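Local coordinates for protein interacting with Hsp90 1 (Saccharomyces cerevisiae, PDB 4CHH), which takes part in pre-rRNA processing, is required for the NOP58-snoRNA interaction, and belongs to the Hsp90-associated R2TP complex, at residues A[112-116]-A[143-149]. Numbering follows the deposited sequence.
Sequences VWDCC and CEIRDSV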
loop_
_atom_site.group_PDB
_atom_site.type_symbol
_atom_site.label_atom_id
_atom_site.label_comp_id
_atom_site.label_asym_id
_atom_site.label_seq_id
_atom_site.Cartn_x
_atom_site.Cartn_y
_atom_site.Cartn_z
ATOM N N VAL A 112 9.484 0.905 6.485
ATOM C CA VAL A 112 9.064 0.757 5.098
ATOM C C VAL A 112 8.070 -0.402 4.946
ATOM O O VAL A 112 8.327 -1.507 5.410
ATOM C CB VAL A 112 10.310 0.565 4.173
ATOM C CG1 VAL A 112 9.918 0.428 2.707
ATOM C CG2 VAL A 112 11.328 1.696 4.353
ATOM N N TRP A 113 6.951 -0.134 4.263
ATOM C CA TRP A 113 5.940 -1.127 3.891
ATOM C C TRP A 113 5.733 -1.093 2.405
ATOM O O TRP A 113 5.830 -0.021 1.799
ATOM C CB TRP A 113 4.573 -0.819 4.543
ATOM C CG TRP A 113 4.392 -1.187 5.974
ATOM C CD1 TRP A 113 3.773 -2.306 6.446
ATOM C CD2 TRP A 113 4.605 -0.331 7.119
ATOM N NE1 TRP A 113 3.633 -2.228 7.816
ATOM C CE2 TRP A 113 4.125 -1.027 8.256
ATOM C CE3 TRP A 113 5.165 0.948 7.295
ATOM C CZ2 TRP A 113 4.207 -0.499 9.554
ATOM C CZ3 TRP A 113 5.234 1.482 8.582
ATOM C CH2 TRP A 113 4.748 0.770 9.693
ATOM N N ASP A 114 5.371 -2.228 1.815
ATOM C CA ASP A 114 4.995 -2.243 0.395
ATOM C C ASP A 114 3.491 -2.469 0.348
ATOM O O ASP A 114 2.996 -3.319 1.084
ATOM C CB ASP A 114 5.732 -3.320 -0.429
ATOM C CG ASP A 114 7.251 -3.293 -0.330
ATOM O OD1 ASP A 114 7.829 -2.188 -0.304
ATOM O OD2 ASP A 114 7.860 -4.383 -0.263
ATOM N N CYS A 115 2.776 -1.706 -0.461
ATOM C CA CYS A 115 1.316 -1.850 -0.642
ATOM C C CYS A 115 1.082 -2.122 -2.119
ATOM O O CYS A 115 1.200 -1.205 -2.928
ATOM C CB CYS A 115 0.576 -0.588 -0.174
ATOM S SG CYS A 115 0.441 -0.427 1.620
ATOM N N CYS A 116 0.781 -3.382 -2.470
ATOM C CA CYS A 116 0.640 -3.843 -3.838
ATOM C C CYS A 116 -0.814 -3.931 -4.263
ATOM O O CYS A 116 -1.634 -4.574 -3.610
ATOM C CB CYS A 116 1.350 -5.190 -4.007
ATOM S SG CYS A 116 1.678 -5.649 -5.720
ATOM N N CYS A 143 -1.442 -0.356 6.496
ATOM C CA CYS A 143 -0.263 -0.561 7.356
ATOM C C CYS A 143 -0.668 -0.454 8.807
ATOM O O CYS A 143 -0.177 -1.216 9.641
ATOM C CB CYS A 143 0.853 0.423 7.000
ATOM S SG CYS A 143 1.319 0.382 5.245
ATOM N N GLU A 144 -1.577 0.499 9.108
ATOM C CA GLU A 144 -2.116 0.725 10.449
ATOM C C GLU A 144 -2.817 -0.526 10.987
ATOM O O GLU A 144 -2.644 -0.869 12.148
ATOM C CB GLU A 144 -3.110 1.889 10.430
ATOM C CG GLU A 144 -2.403 3.223 10.288
ATOM C CD GLU A 144 -3.347 4.395 10.249
ATOM O OE1 GLU A 144 -4.443 4.264 9.647
ATOM O OE2 GLU A 144 -2.973 5.458 10.797
ATOM N N ILE A 145 -3.615 -1.184 10.143
ATOM C CA ILE A 145 -4.358 -2.392 10.493
ATOM C C ILE A 145 -3.404 -3.587 10.724
ATOM O O ILE A 145 -3.488 -4.248 11.776
ATOM C CB ILE A 145 -5.438 -2.714 9.406
ATOM C CG1 ILE A 145 -6.627 -1.736 9.533
ATOM C CG2 ILE A 145 -5.945 -4.190 9.485
ATOM C CD1 ILE A 145 -7.518 -1.616 8.214
ATOM N N ARG A 146 -2.518 -3.865 9.745
ATOM C CA ARG A 146 -1.684 -5.051 9.830
ATOM C C ARG A 146 -0.636 -4.987 10.955
ATOM O O ARG A 146 -0.309 -6.043 11.485
ATOM C CB ARG A 146 -1.039 -5.412 8.476
ATOM C CG ARG A 146 0.113 -4.521 8.000
ATOM C CD ARG A 146 1.097 -5.355 7.160
ATOM N NE ARG A 146 1.842 -6.325 7.977
ATOM C CZ ARG A 146 2.084 -7.593 7.640
ATOM N NH1 ARG A 146 1.661 -8.073 6.480
ATOM N NH2 ARG A 146 2.760 -8.386 8.463
ATOM N N ASP A 147 -0.166 -3.787 11.355
ATOM C CA ASP A 147 0.861 -3.701 12.376
ATOM C C ASP A 147 0.486 -2.867 13.609
ATOM O O ASP A 147 1.357 -2.647 14.444
ATOM C CB ASP A 147 2.166 -3.175 11.735
ATOM C CG ASP A 147 2.869 -4.273 10.953
ATOM O OD1 ASP A 147 3.305 -5.264 11.585
ATOM O OD2 ASP A 147 2.912 -4.185 9.699
ATOM N N SER A 148 -0.804 -2.496 13.791
ATOM C CA SER A 148 -1.292 -1.676 14.932
ATOM C C SER A 148 -0.457 -0.405 15.140
ATOM O O SER A 148 -0.050 -0.098 16.256
ATOM C CB SER A 148 -1.339 -2.470 16.232
ATOM O OG SER A 148 -2.375 -3.423 16.137
ATOM N N VAL A 149 -0.233 0.343 14.059
ATOM C CA VAL A 149 0.500 1.605 14.117
ATOM C C VAL A 149 -0.464 2.717 13.822
ATOM O O VAL A 149 -1.540 2.453 13.307
ATOM C CB VAL A 149 1.733 1.628 13.145
ATOM C CG1 VAL A 149 2.755 0.558 13.538
ATOM C CG2 VAL A 149 1.322 1.491 11.664
#
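W113 lays one face of its indole over C143, near the C-terminal end of helix 129-147. C143 CB sits 3.7 Å from the centroid of the five-membered ring, only 7° off the ring normal, a CH-pi contact. The sulfur rides over the same face, 3.5 Å from W113 CG, as a sulfur-aromatic contact. It also touches a second thiol, C115 SG to C143 SG being 3.8 Å, with C115 reaching in two residues further along the strand. Both cysteines are buried, and this is the close-packed side. At the benzo end the packing is lighter though still buried, with V149 CG2 4.0 Å from W113 CH2.

Here the helix lies across the mixed sheet of the PIH1 N-terminal domain. Strand 109-118 runs between strands 58-66 and 95-103 in that sheet, and the segment axes pass 10.8 Å apart.

Toward solvent, at R146 and D147, the contact turns polar and sparser. W113 NE1 donates a nearly straight bond (165°) to D147 OD2, 2.8 Å away and close to the indole plane. The same oxygen takes R146 NE in a salt bridge of 2.9 Å, from the other face of the carboxylate, so two donors grip one atom. R146 sets CD at the indole edge near NE1, and the bend at chi3 (-70°) carries NE to D147. A leucine in place of W113 would probably leave D147 OD2 without its indole donor and C143 without the flat surface it packs on. The V149 side chain also packs on L44 of strand 29-47, while D147 rests on Y99.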